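PDB 2BDQ: copper homeostasis protein CutC from Streptococcus agalactiae, which probably binds copper ions and takes part in copper homeostasis in the cytoplasm. Local coordinates for residues 103-106 with 107-110; 128-132 with 133-137; 153-156 with 157-161; 172-175 with 176-180. One frame throughout, in Å; residues are numbered along the deposited sequence.

Interaction 1 of 4, residues 103-106 with 107-110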
# COMPACT_ATOMS: atom_id res chain seq x y z
N HIS A 103 4.28 -0.82 -25.46
CA HIS A 103 3.09 -1.29 -26.14
C HIS A 103 2.34 -2.19 -25.19
O HIS A 103 2.91 -2.66 -24.20
CB HIS A 103 3.47 -2.05 -27.41
CG HIS A 103 3.88 -1.15 -28.54
ND1 HIS A 103 4.84 -1.51 -29.46
CD2 HIS A 103 3.47 0.09 -28.88
CE1 HIS A 103 5.00 -0.51 -30.32
NE2 HIS A 103 4.18 0.47 -29.99
N ILE A 104 1.07 -2.42 -25.47
CA ILE A 104 0.28 -3.28 -24.60
C ILE A 104 0.81 -4.70 -24.62
O ILE A 104 0.93 -5.31 -25.68
CB ILE A 104 -1.19 -3.28 -25.02
CG1 ILE A 104 -1.79 -1.89 -24.79
CG2 ILE A 104 -1.96 -4.33 -24.23
CD1 ILE A 104 -3.25 -1.80 -25.11
N ASP A 105 1.14 -5.22 -23.44
CA ASP A 105 1.64 -6.58 -23.34
C ASP A 105 0.45 -7.53 -23.31
O ASP A 105 -0.00 -7.94 -22.24
CB ASP A 105 2.48 -6.75 -22.07
CG ASP A 105 3.22 -8.08 -22.03
OD1 ASP A 105 2.75 -9.03 -22.69
OD2 ASP A 105 4.25 -8.18 -21.33
N THR A 106 -0.05 -7.87 -24.50
CA THR A 106 -1.21 -8.76 -24.64
C THR A 106 -1.01 -10.13 -24.02
O THR A 106 -1.90 -10.65 -23.36
CB THR A 106 -1.58 -8.95 -26.14
OG1 THR A 106 -1.85 -7.68 -26.74
CG2 THR A 106 -2.81 -9.84 -26.27
N GLU A 107 0.16 -10.73 -24.23
CA GLU A 107 0.42 -12.05 -23.68
C GLU A 107 0.35 -12.07 -22.15
O GLU A 107 -0.23 -12.99 -21.57
CB GLU A 107 1.77 -12.59 -24.16
CG GLU A 107 2.88 -11.54 -24.19
CD GLU A 107 2.95 -10.80 -25.52
OE1 GLU A 107 3.23 -11.45 -26.55
OE2 GLU A 107 2.72 -9.57 -25.54
N ALA A 108 0.91 -11.05 -21.51
CA ALA A 108 0.90 -11.00 -20.05
C ALA A 108 -0.54 -10.84 -19.54
O ALA A 108 -0.95 -11.52 -18.60
CB ALA A 108 1.78 -9.85 -19.54
N ILE A 109 -1.30 -9.94 -20.17
CA ILE A 109 -2.68 -9.73 -19.76
C ILE A 109 -3.52 -10.99 -19.93
O ILE A 109 -4.35 -11.31 -19.07
CB ILE A 109 -3.35 -8.58 -20.56
CG1 ILE A 109 -2.66 -7.26 -20.24
CG2 ILE A 109 -4.83 -8.49 -20.22
CD1 ILE A 109 -3.12 -6.13 -21.10
N GLU A 110 -3.33 -11.70 -21.04
CA GLU A 110 -4.10 -12.92 -21.27
C GLU A 110 -3.81 -13.94 -20.17
O GLU A 110 -4.70 -14.71 -19.80
CB GLU A 110 -3.79 -13.52 -22.65
CG GLU A 110 -4.20 -12.62 -23.81
CD GLU A 110 -4.13 -13.30 -25.17
OE1 GLU A 110 -3.09 -13.91 -25.50
OE2 GLU A 110 -5.13 -13.22 -25.92
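A chi1 of -171° sets the D105 carboxylate beside its own carbonyl carbon, where OD1 accepts from A108 N at 3.0 Å. This is the N-cap bond of helix 106-116; the amide meets OD1 from above the carboxylate plane, 57° out of it. A108 CB packs against D105 CG at 3.4 Å. E107 takes the cramped rotamer between its own N and carbonyl carbon (chi1 40°) and bends at chi2, which carries its OE2 back to within 2.9 Å of D105 OD1. Two acidic oxygens so close should repel unless a proton is shared, and the dipole of the helix start may ease their pairing. The first turn closes with backbone bonds from I109 N to D105 O (3.2 Å) and from E110 N to T106 O (2.9 Å). On the inner side, I104 CG2 meets I109 CD1 at 3.8 Å, an apolar step from the loop onto the helix. The cap ends the loop that follows strand 92-95, where D105 pairs through its backbone with I97, while I104 lies against S138, Q141 and L142 of the next helix, 135-144.

Interaction 2 of 4, residues 128-132 with 133-137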
# COMPACT_ATOMS: atom_id res chain seq x y z
N ASP A 128 -1.36 6.16 -21.39
CA ASP A 128 -0.73 7.38 -21.90
C ASP A 128 0.74 7.21 -22.30
O ASP A 128 1.26 8.03 -23.06
CB ASP A 128 -0.85 8.51 -20.87
CG ASP A 128 -2.30 8.85 -20.54
OD1 ASP A 128 -3.06 9.24 -21.46
OD2 ASP A 128 -2.69 8.74 -19.36
N VAL A 129 1.40 6.17 -21.79
CA VAL A 129 2.82 5.91 -22.10
C VAL A 129 2.96 5.36 -23.52
O VAL A 129 4.03 5.43 -24.13
CB VAL A 129 3.44 4.87 -21.12
CG1 VAL A 129 4.90 4.60 -21.48
CG2 VAL A 129 3.33 5.38 -19.69
N ILE A 130 1.88 4.79 -24.04
CA ILE A 130 1.86 4.23 -25.38
C ILE A 130 2.09 5.35 -26.41
O ILE A 130 1.51 6.44 -26.32
CB ILE A 130 0.50 3.55 -25.65
CG1 ILE A 130 0.29 2.43 -24.63
CG2 ILE A 130 0.44 3.00 -27.08
CD1 ILE A 130 -1.00 1.67 -24.80
N PRO A 131 2.98 5.12 -27.39
CA PRO A 131 3.22 6.17 -28.39
C PRO A 131 1.90 6.56 -29.05
O PRO A 131 1.14 5.69 -29.49
CB PRO A 131 4.23 5.53 -29.35
CG PRO A 131 4.04 4.06 -29.14
CD PRO A 131 3.82 3.94 -27.66
N LYS A 132 1.63 7.86 -29.11
CA LYS A 132 0.40 8.40 -29.67
C LYS A 132 -0.01 7.80 -31.01
O LYS A 132 -1.20 7.80 -31.35
CB LYS A 132 0.48 9.94 -29.79
CG LYS A 132 0.86 10.66 -28.48
CD LYS A 132 -0.03 10.24 -27.30
CE LYS A 132 0.53 10.70 -25.94
NZ LYS A 132 -0.26 10.22 -24.75
N SER A 133 0.95 7.29 -31.77
CA SER A 133 0.63 6.70 -33.06
C SER A 133 0.03 5.31 -32.90
O SER A 133 -0.82 4.91 -33.70
CB SER A 133 1.87 6.64 -33.95
OG SER A 133 2.85 5.77 -33.41
N ASP A 134 0.46 4.58 -31.87
CA ASP A 134 -0.04 3.22 -31.62
C ASP A 134 -1.20 3.22 -30.62
O ASP A 134 -1.65 2.17 -30.16
CB ASP A 134 1.08 2.34 -31.06
CG ASP A 134 2.31 2.33 -31.93
OD1 ASP A 134 2.99 3.38 -32.01
OD2 ASP A 134 2.61 1.28 -32.54
N GLN A 135 -1.68 4.42 -30.29
CA GLN A 135 -2.77 4.61 -29.34
C GLN A 135 -4.07 3.94 -29.79
O GLN A 135 -4.67 3.17 -29.04
CB GLN A 135 -3.03 6.11 -29.19
CG GLN A 135 -3.44 6.55 -27.82
CD GLN A 135 -2.26 6.94 -26.97
OE1 GLN A 135 -2.24 8.01 -26.38
NE2 GLN A 135 -1.27 6.06 -26.90
N LYS A 136 -4.50 4.25 -31.01
CA LYS A 136 -5.74 3.71 -31.54
C LYS A 136 -5.76 2.19 -31.66
O LYS A 136 -6.78 1.56 -31.40
CB LYS A 136 -6.05 4.37 -32.89
CG LYS A 136 -6.54 5.80 -32.74
CD LYS A 136 -6.65 6.53 -34.07
CE LYS A 136 -7.16 7.94 -33.86
NZ LYS A 136 -7.01 8.76 -35.09
N LYS A 137 -4.63 1.60 -32.04
CA LYS A 137 -4.54 0.15 -32.17
C LYS A 137 -4.69 -0.46 -30.78
O LYS A 137 -5.35 -1.49 -30.61
CB LYS A 137 -3.19 -0.25 -32.76
CG LYS A 137 -2.98 0.21 -34.19
CD LYS A 137 -1.61 0.86 -34.37
CE LYS A 137 -1.76 2.29 -34.86
NZ LYS A 137 -2.71 3.07 -34.00
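A local contact at a loop-to-helix junction, this one runs from the residues after strand 121-123 into the start of helix 135-144, with the side chain of Q135 folded back over the backbone that leads into its own helix. The amide of Q135 spans two partners. Its NE2 donates to I130 O at 2.9 Å, arriving from above the carbonyl plane, 63° out of it, and also rests 3.3 Å from I130 CB. The other end, OE1, lies alongside the K132 chain, 3.3 Å from K132 CD, and takes a weak bond from K132 NZ. A bend at chi2 (-51°) swings the lysine back along the loop, where NZ donates to D128 O at 3.2 Å on a lone pair, in the carbonyl plane. Between these side chains the backbone turns: D134 N donates to P131 O at 2.7 Å, and D134, at the N-cap position, leaves its carboxylate out of the capping role. In this TIM barrel the stretch is one of the beta-alpha loops, at the C-terminal ends of the strands, the side on which TIM-barrel enzymes carry their active sites. The D134 carboxylate meets the proline at its CG corner, OD1 3.1 Å from P131 CG, and accepts from S133 OG from above its plane. One turn further, K137 NZ curls back to S133 O at 2.7 Å, again on a lone pair. Beyond the loop, Q135 packs on H167 and L171 of helix 165-175, and D128 uses both carboxylate oxygens to hold the backbone N of H153 and G154.

Interaction 3 of 4, residues 153-156 with 157-161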
# COMPACT_ATOMS: atom_id res chain seq x y z
N HIS A 153 -5.06 10.19 -19.41
CA HIS A 153 -4.83 11.61 -19.22
C HIS A 153 -4.76 12.33 -20.56
O HIS A 153 -5.06 13.52 -20.64
CB HIS A 153 -3.52 11.81 -18.44
CG HIS A 153 -3.17 13.25 -18.22
ND1 HIS A 153 -3.92 14.09 -17.43
CD2 HIS A 153 -2.15 14.00 -18.70
CE1 HIS A 153 -3.38 15.30 -17.44
NE2 HIS A 153 -2.30 15.27 -18.20
N GLY A 154 -4.35 11.62 -21.60
CA GLY A 154 -4.25 12.23 -22.91
C GLY A 154 -2.84 12.67 -23.27
O GLY A 154 -2.59 13.16 -24.37
N SER A 155 -1.92 12.50 -22.32
CA SER A 155 -0.51 12.85 -22.52
C SER A 155 0.28 12.12 -21.44
O SER A 155 -0.28 11.71 -20.42
CB SER A 155 -0.29 14.36 -22.40
OG SER A 155 -0.41 14.79 -21.06
N SER A 156 1.58 11.94 -21.64
CA SER A 156 2.38 11.22 -20.66
C SER A 156 3.41 12.06 -19.92
O SER A 156 4.09 11.56 -19.02
CB SER A 156 3.07 10.03 -21.32
OG SER A 156 3.72 10.44 -22.52
N ASN A 157 3.53 13.32 -20.29
CA ASN A 157 4.51 14.20 -19.66
C ASN A 157 3.92 15.03 -18.52
O ASN A 157 4.61 15.83 -17.90
CB ASN A 157 5.13 15.10 -20.74
CG ASN A 157 6.24 16.00 -20.21
OD1 ASN A 157 7.05 15.59 -19.38
ND2 ASN A 157 6.30 17.23 -20.72
N GLY A 158 2.64 14.82 -18.24
CA GLY A 158 1.99 15.55 -17.15
C GLY A 158 1.44 16.92 -17.50
O GLY A 158 1.16 17.72 -16.60
N GLU A 159 1.28 17.20 -18.79
CA GLU A 159 0.76 18.49 -19.22
C GLU A 159 -0.69 18.65 -18.77
O GLU A 159 -1.34 17.68 -18.40
CB GLU A 159 0.85 18.62 -20.74
CG GLU A 159 2.25 18.40 -21.28
CD GLU A 159 2.51 16.96 -21.67
OE1 GLU A 159 2.23 16.03 -20.91
OE2 GLU A 159 3.07 16.77 -22.86
N PRO A 160 -1.20 19.89 -18.78
CA PRO A 160 -2.59 20.13 -18.37
C PRO A 160 -3.54 19.35 -19.27
O PRO A 160 -3.46 19.44 -20.49
CB PRO A 160 -2.75 21.64 -18.54
CG PRO A 160 -1.37 22.15 -18.26
CD PRO A 160 -0.51 21.17 -19.03
N ILE A 161 -4.44 18.58 -18.65
CA ILE A 161 -5.41 17.78 -19.38
C ILE A 161 -6.23 18.66 -20.33
O ILE A 161 -6.65 18.22 -21.40
CB ILE A 161 -6.32 17.01 -18.38
CG1 ILE A 161 -7.04 15.85 -19.07
CG2 ILE A 161 -7.30 17.97 -17.72
CD1 ILE A 161 -8.25 16.24 -19.87
O HOH W 1 3.55 13.86 -23.20
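H153 NE2 donates to E159 O at 2.6 Å, a short bond that closes the loop between strand 149-152 and helix 165-175. The carbonyl oxygen sits at the edge of the imidazole, 5° from its plane, and the C=O points almost straight at the nitrogen (C=O...N angle 162°). H153 reaches it with CG anti to the backbone N, which sends the ring across the loop. The other ring nitrogen is occupied as well: ND1 donates to G184 O beyond strand 180-183, so the imidazole spans two backbone carbonyls. I161 crosses obliquely beside it, CB 3.5 Å from H153 CE1, while I161 CG1 approaches H153 O at 3.4 Å. A second link lies nearer the tip of the loop. E159 bends at chi2 (92°) to bring its carboxylate back to S155, whose OG donates to E159 OE1 at 2.9 Å from above the carboxylate plane. The other oxygen, E159 OE2, accepts from a water at 3.0 Å, and this water in turn accepts from S156 N, extending the grip of E159 to the backbone. G154 and G158 have positive phi, and in each a CB would press on the preceding carbonyl oxygen. The loop belongs to the TIM barrel's set of beta-alpha loops. Held by a carbonyl at each nitrogen, the imidazole ties the loop to the backbone after strand 180-183 and has its ring rotation set by both.

Interaction 4 of 4, residues 172-175 with 176-180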
# COMPACT_ATOMS: atom_id res chain seq x y z
N VAL A 172 -12.04 8.94 -28.27
CA VAL A 172 -13.44 8.64 -28.00
C VAL A 172 -14.17 8.29 -29.29
O VAL A 172 -14.94 7.34 -29.34
CB VAL A 172 -14.15 9.84 -27.37
CG1 VAL A 172 -15.64 9.54 -27.26
CG2 VAL A 172 -13.56 10.13 -26.01
N GLU A 173 -13.91 9.07 -30.33
CA GLU A 173 -14.55 8.83 -31.63
C GLU A 173 -14.10 7.49 -32.19
O GLU A 173 -14.91 6.73 -32.74
CB GLU A 173 -14.19 9.96 -32.61
CG GLU A 173 -14.67 11.34 -32.16
CD GLU A 173 -14.22 12.48 -33.09
OE1 GLU A 173 -12.99 12.70 -33.22
OE2 GLU A 173 -15.09 13.16 -33.67
N TYR A 174 -12.81 7.19 -32.04
CA TYR A 174 -12.27 5.94 -32.54
C TYR A 174 -12.79 4.76 -31.73
O TYR A 174 -13.02 3.69 -32.27
CB TYR A 174 -10.75 5.97 -32.51
CG TYR A 174 -10.09 4.77 -33.15
CD1 TYR A 174 -9.76 3.65 -32.39
CD2 TYR A 174 -9.83 4.74 -34.52
CE1 TYR A 174 -9.18 2.53 -32.97
CE2 TYR A 174 -9.25 3.63 -35.11
CZ TYR A 174 -8.92 2.53 -34.34
OH TYR A 174 -8.32 1.43 -34.92
N ALA A 175 -12.97 4.96 -30.42
CA ALA A 175 -13.49 3.91 -29.55
C ALA A 175 -14.88 3.52 -30.01
O ALA A 175 -15.29 2.36 -29.89
CB ALA A 175 -13.53 4.39 -28.10
N ASN A 176 -15.62 4.49 -30.54
CA ASN A 176 -16.96 4.27 -31.07
C ASN A 176 -17.84 3.38 -30.18
O ASN A 176 -18.40 2.39 -30.65
CB ASN A 176 -16.83 3.67 -32.47
CG ASN A 176 -18.15 3.60 -33.21
OD1 ASN A 176 -18.97 4.52 -33.14
ND2 ASN A 176 -18.35 2.51 -33.95
N ASN A 177 -17.93 3.74 -28.91
CA ASN A 177 -18.75 3.02 -27.94
C ASN A 177 -18.41 1.56 -27.71
O ASN A 177 -19.19 0.84 -27.07
CB ASN A 177 -20.22 3.16 -28.31
CG ASN A 177 -20.70 4.59 -28.26
OD1 ASN A 177 -20.65 5.24 -27.21
ND2 ASN A 177 -21.15 5.10 -29.40
N ARG A 178 -17.28 1.10 -28.23
CA ARG A 178 -16.88 -0.29 -28.04
C ARG A 178 -16.26 -0.46 -26.67
O ARG A 178 -16.16 -1.56 -26.13
CB ARG A 178 -15.88 -0.72 -29.11
CG ARG A 178 -16.44 -0.80 -30.52
CD ARG A 178 -15.34 -1.15 -31.48
NE ARG A 178 -14.35 -0.08 -31.53
CZ ARG A 178 -13.06 -0.25 -31.79
NH1 ARG A 178 -12.26 0.80 -31.81
NH2 ARG A 178 -12.57 -1.46 -32.00
N ILE A 179 -15.83 0.66 -26.10
CA ILE A 179 -15.22 0.66 -24.79
C ILE A 179 -15.28 2.08 -24.23
O ILE A 179 -15.11 3.04 -24.97
CB ILE A 179 -13.75 0.18 -24.87
CG1 ILE A 179 -13.17 0.05 -23.47
CG2 ILE A 179 -12.93 1.15 -25.72
CD1 ILE A 179 -11.84 -0.67 -23.43
N GLU A 180 -15.53 2.19 -22.93
CA GLU A 180 -15.64 3.49 -22.28
C GLU A 180 -14.32 4.19 -22.02
O GLU A 180 -13.34 3.57 -21.63
CB GLU A 180 -16.40 3.35 -20.95
CG GLU A 180 -17.92 3.22 -21.07
CD GLU A 180 -18.58 4.47 -21.67
OE1 GLU A 180 -18.77 4.52 -22.91
OE2 GLU A 180 -18.89 5.42 -20.90
O HOH W 2 -16.57 6.14 -27.87
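Hydrogen bonds to the last carbonyls of helix 165-175 dominate where R178 folds back onto Y174 and A175. A175 O takes two donors from the same arginine: R178 N at 2.9 Å, the bond of a type I' beta turn from A175 to R178, and R178 NE at 3.1 Å. They reach the oxygen from opposite faces of the carbonyl plane. A bend at chi3 (-65°) turns the guanidinium back under the helix end, where R178 NH1 donates to Y174 O at 3.0 Å, 33° from the carbonyl plane. R178 NH1 also lies obliquely beside the tyrosine ring, 3.7 Å from Y174 CE1, the ring and guanidinium planes being 74° apart. The helix itself closes with N176 N on V172 O at 3.2 Å, plus a weak bond to E173 O. N176 and N177 both have positive phi, as the turn requires. A water lies beside this end and accepts from N177 N at 2.9 Å; its approach to V172 O is doubtfully short. The apolar contact is A175 CB facing I179 CG2 at 4.1 Å, where the chain heads into strand 180-183; I179 goes on to pack on I150 and V143. Charge pairing comes from helix 135-144: D140 forms a salt bridge with R178 NH2 and a hydrogen bond with Y174 OH. Thus one arginine donates to the two last carbonyls of the helix and is paired with D140 of the neighbouring helix; its positive charge would suit the negative end of the helix dipole.

All four contacts are partly buried and stand 16 to 17 Å from the chain's centre, measured centre to centre. Interactions 1, 2 and 3 lie on successive beta-alpha loops of the barrel, whereas interaction 4 sits on the alpha-beta turn at the other end of helix 165-175. Interaction 1 meets interaction 2 through I104 on I130 and H103 beside P131 and D134; D128 ties interaction 2 to interaction 3. Helix 135-144, begun in interaction 2, touches interaction 4 where K136 meets Y174. The D105 carboxylate caps the start of helix 106-116, a cationic guanidinium serves the end of helix 165-175, and a buried histidine braces the loop 153-161.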